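Local coordinates for protein beta-glycosidase (Bacteroides caccae, PDB 6T2R) that probably hydrolyses beta-glycosidic bonds of mucin O-glycans as an endo-acting family 16 glycoside hydrolase of a human gut bacterium, at residues W47-Q61 / Y229-V241. Residues are numbered along the deposited sequence; the frame is centred on the assembly and turned at random.
Sequences WSRIPRGKPDWQNTQ and YLLIDMQLGGSWV. With SO4 (sulfate ion), chain C.
Ile50 packs on Asp233 where strand 228-233 ends, their CA atoms 8.1 Å apart, and the two backbones then close in until Asp56 and Gly238 lie 5.2 Å apart by CA. Strand 228-233 belongs to the antiparallel sheets of the beta-jelly-roll known from family 16 glycoside hydrolases; residues 50-57 form a loop laid against its end and the irregular chain of residues 234-241. At the strand end of the contact the packing is apolar. Trp47 brings CH2 of its indole against Ile232 CD1 and Leu230 CD2, while its NE1 is hydrogen-bonded to Asp35 OD2, and CD1 of Ile50 rests on Asp233 CB.

Farther along, the Trp57 indole is packed from several sides. Gln58 CB covers one face, Leu231 CD2 touches CH2, and Asp233 OD2 approaches CE3 at the ring edge, its carboxylate plane turned 63° from the ring. The Gln235 amide lies obliquely against this side chain, NE2 near both CB and CE3. Asp233 OD1 meanwhile accepts a hydrogen bond from Trp127 NE1, whose ring also meets Trp57 edge-to-face.

Gln61 ties its segment to residues 234-241. A bend at chi2 (-64°) carries its NE2 to two carbonyls. Across the contact NE2 donates to Met234 O at 3.0 Å. In its own segment it reaches Trp57 O, nearly straight at 168°. One amide nitrogen thus spans both segments. Nearby, water 2 links Thr60 OG1 to Leu236 N, and the same hydroxyl bonds to Thr94 OG1 of the neighbouring strand.

Where the backbones come closest, at Asp56 and Gly238, Asp56 OD2 accepts from Ser239 N at 3.0 Å, on its syn side but tilted out of the carboxylate plane, and weakly from Ser239 OG, while water 1 donates to this same oxygen and accepts from Trp240 N.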
loop_
_atom_site.group_PDB
_atom_site.type_symbol
_atom_site.label_atom_id
_atom_site.label_comp_id
_atom_site.label_asym_id
_atom_site.label_seq_id
_atom_site.Cartn_x
_atom_site.Cartn_y
_atom_site.Cartn_z
ATOM N N TRP A 47 -8.529 8.194 7.888
ATOM C CA TRP A 47 -8.589 6.715 7.801
ATOM C C TRP A 47 -10.004 6.195 8.087
ATOM O O TRP A 47 -10.744 6.819 8.880
ATOM C CB TRP A 47 -7.614 6.079 8.779
ATOM C CG TRP A 47 -6.192 6.469 8.556
ATOM C CD1 TRP A 47 -5.446 7.334 9.300
ATOM C CD2 TRP A 47 -5.329 5.987 7.524
ATOM N NE1 TRP A 47 -4.177 7.429 8.792
ATOM C CE2 TRP A 47 -4.071 6.604 7.713
ATOM C CE3 TRP A 47 -5.489 5.104 6.456
ATOM C CZ2 TRP A 47 -2.973 6.337 6.896
ATOM C CZ3 TRP A 47 -4.408 4.854 5.646
ATOM C CH2 TRP A 47 -3.175 5.474 5.849
ATOM N N SER A 48 -10.344 5.089 7.442
ATOM C CA SER A 48 -11.509 4.226 7.735
ATOM C C SER A 48 -11.014 2.787 7.679
ATOM O O SER A 48 -10.012 2.494 6.918
ATOM C CB SER A 48 -12.633 4.467 6.744
ATOM O OG SER A 48 -13.015 5.831 6.692
ATOM N N ARG A 49 -11.653 1.918 8.450
ATOM C CA ARG A 49 -11.412 0.458 8.384
ATOM C C ARG A 49 -11.888 -0.052 7.034
ATOM O O ARG A 49 -12.892 0.486 6.489
ATOM C CB ARG A 49 -12.088 -0.288 9.537
ATOM C CG ARG A 49 -11.513 0.064 10.900
ATOM C CD ARG A 49 -12.030 -0.843 12.012
ATOM N NE ARG A 49 -11.361 -0.488 13.253
ATOM C CZ ARG A 49 -11.683 -0.928 14.469
ATOM N NH1 ARG A 49 -12.646 -1.804 14.654
ATOM N NH2 ARG A 49 -10.988 -0.518 15.498
ATOM N N ILE A 50 -11.188 -1.050 6.505
ATOM C CA ILE A 50 -11.526 -1.580 5.164
ATOM C C ILE A 50 -12.623 -2.621 5.343
ATOM O O ILE A 50 -12.448 -3.601 6.058
ATOM C CB ILE A 50 -10.291 -2.165 4.451
ATOM C CG1 ILE A 50 -9.202 -1.117 4.168
ATOM C CG2 ILE A 50 -10.722 -2.889 3.190
ATOM C CD1 ILE A 50 -7.882 -1.716 3.738
ATOM N N PRO A 51 -13.715 -2.539 4.561
ATOM C CA PRO A 51 -14.745 -3.564 4.621
ATOM C C PRO A 51 -14.349 -4.843 3.870
ATOM O O PRO A 51 -13.448 -4.815 3.013
ATOM C CB PRO A 51 -15.953 -2.877 3.967
ATOM C CG PRO A 51 -15.351 -1.897 2.974
ATOM C CD PRO A 51 -14.002 -1.506 3.549
ATOM N N ARG A 52 -15.059 -5.920 4.208
ATOM C CA ARG A 52 -15.098 -7.218 3.493
ATOM C C ARG A 52 -15.342 -6.984 2.001
ATOM O O ARG A 52 -16.177 -6.169 1.681
ATOM C CB ARG A 52 -16.228 -8.082 4.067
ATOM C CG ARG A 52 -16.235 -9.515 3.554
ATOM C CD ARG A 52 -14.906 -10.196 3.742
ATOM N NE ARG A 52 -14.485 -10.120 5.146
ATOM C CZ ARG A 52 -14.992 -10.865 6.145
ATOM N NH1 ARG A 52 -14.527 -10.755 7.379
ATOM N NH2 ARG A 52 -15.971 -11.724 5.920
ATOM N N GLY A 53 -14.661 -7.732 1.139
ATOM C CA GLY A 53 -15.031 -7.897 -0.279
ATOM C C GLY A 53 -14.510 -9.210 -0.837
ATOM O O GLY A 53 -13.754 -9.940 -0.105
ATOM N N LYS A 54 -14.834 -9.458 -2.111
ATOM C CA LYS A 54 -14.684 -10.773 -2.788
ATOM C C LYS A 54 -13.228 -11.052 -3.157
ATOM O O LYS A 54 -12.800 -12.193 -3.000
ATOM C CB LYS A 54 -15.536 -10.853 -4.059
ATOM C CG LYS A 54 -16.972 -10.336 -3.978
ATOM C CD LYS A 54 -17.881 -11.172 -3.123
ATOM C CE LYS A 54 -18.400 -12.399 -3.840
ATOM N NZ LYS A 54 -18.932 -13.364 -2.853
ATOM N N PRO A 55 -12.407 -10.091 -3.669
ATOM C CA PRO A 55 -11.051 -10.437 -4.121
ATOM C C PRO A 55 -10.222 -11.050 -2.983
ATOM O O PRO A 55 -10.546 -10.782 -1.825
ATOM C CB PRO A 55 -10.423 -9.131 -4.630
ATOM C CG PRO A 55 -11.563 -8.085 -4.649
ATOM C CD PRO A 55 -12.710 -8.654 -3.829
ATOM N N ASP A 56 -9.207 -11.858 -3.331
ATOM C CA ASP A 56 -8.334 -12.616 -2.388
ATOM C C ASP A 56 -7.806 -11.699 -1.273
ATOM O O ASP A 56 -7.606 -12.183 -0.135
ATOM C CB ASP A 56 -7.101 -13.237 -3.067
ATOM C CG ASP A 56 -7.345 -14.569 -3.750
ATOM O OD1 ASP A 56 -8.513 -14.967 -3.836
ATOM O OD2 ASP A 56 -6.362 -15.195 -4.202
ATOM N N TRP A 57 -7.541 -10.433 -1.597
ATOM C CA TRP A 57 -6.921 -9.487 -0.647
ATOM C C TRP A 57 -7.976 -9.048 0.359
ATOM O O TRP A 57 -7.594 -8.796 1.503
ATOM C CB TRP A 57 -6.291 -8.298 -1.383
ATOM C CG TRP A 57 -7.255 -7.230 -1.780
ATOM C CD1 TRP A 57 -7.890 -7.092 -2.983
ATOM C CD2 TRP A 57 -7.685 -6.126 -0.975
ATOM N NE1 TRP A 57 -8.660 -5.965 -2.989
ATOM C CE2 TRP A 57 -8.549 -5.347 -1.776
ATOM C CE3 TRP A 57 -7.392 -5.698 0.326
ATOM C CZ2 TRP A 57 -9.145 -4.180 -1.312
ATOM C CZ3 TRP A 57 -8.003 -4.547 0.787
ATOM C CH2 TRP A 57 -8.843 -3.789 -0.029
ATOM N N GLN A 58 -9.228 -8.940 -0.078
ATOM C CA GLN A 58 -10.302 -8.269 0.696
ATOM C C GLN A 58 -11.208 -9.295 1.402
ATOM O O GLN A 58 -12.094 -8.856 2.159
ATOM C CB GLN A 58 -11.090 -7.353 -0.224
ATOM C CG GLN A 58 -11.600 -6.124 0.507
ATOM C CD GLN A 58 -12.454 -5.297 -0.401
ATOM O OE1 GLN A 58 -12.557 -5.604 -1.583
ATOM N NE2 GLN A 58 -13.046 -4.246 0.149
ATOM N N ASN A 59 -11.002 -10.584 1.101
ATOM C CA ASN A 59 -11.600 -11.784 1.736
ATOM C C ASN A 59 -11.795 -11.719 3.242
ATOM O O ASN A 59 -12.728 -12.363 3.739
ATOM C CB ASN A 59 -10.608 -12.949 1.736
ATOM C CG ASN A 59 -11.000 -13.829 0.616
ATOM O OD1 ASN A 59 -12.012 -13.524 0.042
ATOM N ND2 ASN A 59 -10.250 -14.861 0.326
ATOM N N THR A 60 -10.796 -11.206 3.933
ATOM C CA THR A 60 -10.623 -11.386 5.390
ATOM C C THR A 60 -10.885 -10.067 6.112
ATOM O O THR A 60 -10.813 -10.062 7.379
ATOM C CB THR A 60 -9.205 -11.908 5.618
ATOM O OG1 THR A 60 -8.303 -10.978 4.993
ATOM C CG2 THR A 60 -9.038 -13.312 5.070
ATOM N N GLN A 61 -11.102 -8.987 5.344
ATOM C CA GLN A 61 -11.082 -7.602 5.885
ATOM C C GLN A 61 -12.245 -7.526 6.855
ATOM O O GLN A 61 -13.269 -8.181 6.554
ATOM C CB GLN A 61 -11.134 -6.579 4.760
ATOM C CG GLN A 61 -9.903 -6.641 3.854
ATOM C CD GLN A 61 -8.564 -6.307 4.500
ATOM O OE1 GLN A 61 -8.479 -5.472 5.405
ATOM N NE2 GLN A 61 -7.504 -6.965 4.032
ATOM N N TYR A 229 -5.820 7.170 -3.447
ATOM C CA TYR A 229 -5.991 6.887 -2.000
ATOM C C TYR A 229 -5.057 5.735 -1.614
ATOM O O TYR A 229 -4.682 4.900 -2.485
ATOM C CB TYR A 229 -7.458 6.668 -1.646
ATOM C CG TYR A 229 -8.091 5.337 -1.989
ATOM C CD1 TYR A 229 -8.158 4.330 -1.047
ATOM C CD2 TYR A 229 -8.706 5.117 -3.214
ATOM C CE1 TYR A 229 -8.784 3.122 -1.317
ATOM C CE2 TYR A 229 -9.336 3.917 -3.500
ATOM C CZ TYR A 229 -9.397 2.929 -2.539
ATOM O OH TYR A 229 -10.039 1.757 -2.778
ATOM N N LEU A 230 -4.698 5.705 -0.330
ATOM C CA LEU A 230 -3.666 4.811 0.245
ATOM C C LEU A 230 -4.367 3.747 1.074
ATOM O O LEU A 230 -5.313 4.094 1.785
ATOM C CB LEU A 230 -2.768 5.648 1.149
ATOM C CG LEU A 230 -1.701 4.858 1.886
ATOM C CD1 LEU A 230 -0.810 4.055 0.933
ATOM C CD2 LEU A 230 -0.862 5.808 2.721
ATOM N N LEU A 231 -3.970 2.510 0.879
ATOM C CA LEU A 231 -4.427 1.312 1.615
ATOM C C LEU A 231 -3.194 0.740 2.316
ATOM O O LEU A 231 -2.110 0.594 1.645
ATOM C CB LEU A 231 -5.007 0.269 0.641
ATOM C CG LEU A 231 -6.173 0.725 -0.248
ATOM C CD1 LEU A 231 -5.662 1.380 -1.541
ATOM C CD2 LEU A 231 -7.061 -0.450 -0.614
ATOM N N ILE A 232 -3.375 0.368 3.569
ATOM C CA ILE A 232 -2.389 -0.354 4.421
ATOM C C ILE A 232 -3.164 -1.463 5.121
ATOM O O ILE A 232 -4.141 -1.120 5.825
ATOM C CB ILE A 232 -1.705 0.566 5.447
ATOM C CG1 ILE A 232 -1.049 1.770 4.771
ATOM C CG2 ILE A 232 -0.707 -0.270 6.240
ATOM C CD1 ILE A 232 -0.522 2.834 5.698
ATOM N N ASP A 233 -2.841 -2.730 4.873
ATOM C CA ASP A 233 -3.755 -3.775 5.382
ATOM C C ASP A 233 -3.039 -5.109 5.432
ATOM O O ASP A 233 -2.272 -5.422 4.506
ATOM C CB ASP A 233 -5.039 -3.850 4.536
ATOM C CG ASP A 233 -4.799 -4.342 3.114
ATOM O OD1 ASP A 233 -4.268 -3.558 2.295
ATOM O OD2 ASP A 233 -5.081 -5.527 2.867
ATOM N N MET A 234 -3.284 -5.821 6.525
ATOM C CA MET A 234 -2.928 -7.233 6.700
ATOM C C MET A 234 -3.847 -8.036 5.781
ATOM O O MET A 234 -5.016 -7.620 5.528
ATOM C CB MET A 234 -3.091 -7.665 8.162
ATOM C CG MET A 234 -2.713 -9.115 8.438
ATOM S SD MET A 234 -1.095 -9.584 7.835
ATOM C CE MET A 234 -0.014 -8.652 8.920
ATOM N N GLN A 235 -3.297 -9.133 5.287
ATOM C CA GLN A 235 -3.929 -10.022 4.304
ATOM C C GLN A 235 -3.487 -11.435 4.692
ATOM O O GLN A 235 -2.298 -11.618 5.108
ATOM C CB GLN A 235 -3.511 -9.606 2.883
ATOM C CG GLN A 235 -4.039 -8.242 2.486
ATOM C CD GLN A 235 -3.598 -7.718 1.137
ATOM O OE1 GLN A 235 -2.764 -8.289 0.433
ATOM N NE2 GLN A 235 -4.128 -6.574 0.807
ATOM N N LEU A 236 -4.405 -12.391 4.567
ATOM C CA LEU A 236 -4.139 -13.824 4.875
ATOM C C LEU A 236 -4.746 -14.723 3.789
ATOM O O LEU A 236 -5.976 -14.623 3.556
ATOM C CB LEU A 236 -4.732 -14.156 6.253
ATOM C CG LEU A 236 -3.920 -13.689 7.460
ATOM C CD1 LEU A 236 -4.699 -13.937 8.758
ATOM C CD2 LEU A 236 -2.558 -14.373 7.502
ATOM N N GLY A 237 -3.902 -15.524 3.130
ATOM C CA GLY A 237 -4.307 -16.522 2.119
ATOM C C GLY A 237 -4.637 -15.937 0.747
ATOM O O GLY A 237 -4.899 -14.714 0.610
ATOM N N GLY A 238 -4.673 -16.828 -0.243
ATOM C CA GLY A 238 -4.963 -16.538 -1.657
ATOM C C GLY A 238 -4.075 -17.396 -2.537
ATOM O O GLY A 238 -3.203 -18.125 -2.003
ATOM N N SER A 239 -4.262 -17.319 -3.852
ATOM C CA SER A 239 -3.596 -18.258 -4.778
ATOM C C SER A 239 -2.121 -17.897 -4.804
ATOM O O SER A 239 -1.319 -18.809 -4.896
ATOM C CB SER A 239 -4.226 -18.248 -6.155
ATOM O OG SER A 239 -4.727 -16.959 -6.453
ATOM N N TRP A 240 -1.785 -16.614 -4.682
ATOM C CA TRP A 240 -0.377 -16.146 -4.772
ATOM C C TRP A 240 0.415 -16.574 -3.524
ATOM O O TRP A 240 1.506 -17.166 -3.654
ATOM C CB TRP A 240 -0.325 -14.629 -5.011
ATOM C CG TRP A 240 1.063 -14.114 -5.214
ATOM C CD1 TRP A 240 2.109 -14.807 -5.740
ATOM C CD2 TRP A 240 1.564 -12.800 -4.909
ATOM N NE1 TRP A 240 3.226 -14.019 -5.780
ATOM C CE2 TRP A 240 2.922 -12.780 -5.284
ATOM C CE3 TRP A 240 1.008 -11.646 -4.330
ATOM C CZ2 TRP A 240 3.726 -11.658 -5.113
ATOM C CZ3 TRP A 240 1.788 -10.516 -4.196
ATOM C CH2 TRP A 240 3.132 -10.526 -4.580
ATOM N N VAL A 241 -0.092 -16.297 -2.336
ATOM C CA VAL A 241 0.726 -16.479 -1.098
ATOM C C VAL A 241 0.718 -17.952 -0.673
ATOM O O VAL A 241 1.702 -18.390 -0.069
ATOM C CB VAL A 241 0.232 -15.552 0.021
ATOM C CG1 VAL A 241 -1.165 -15.936 0.504
ATOM C CG2 VAL A 241 1.248 -15.481 1.148
HETATM S S SO4 C . -17.214 -12.913 9.206
HETATM O O1 SO4 C . -16.320 -11.882 9.630
HETATM O O2 SO4 C . -17.413 -13.906 10.265
HETATM O O3 SO4 C . -18.478 -12.299 8.883
HETATM O O4 SO4 C . -16.667 -13.585 8.044
HETATM O O HOH W 1 -3.626 -14.137 -4.540
HETATM O O HOH W 2 -6.794 -11.557 2.992
#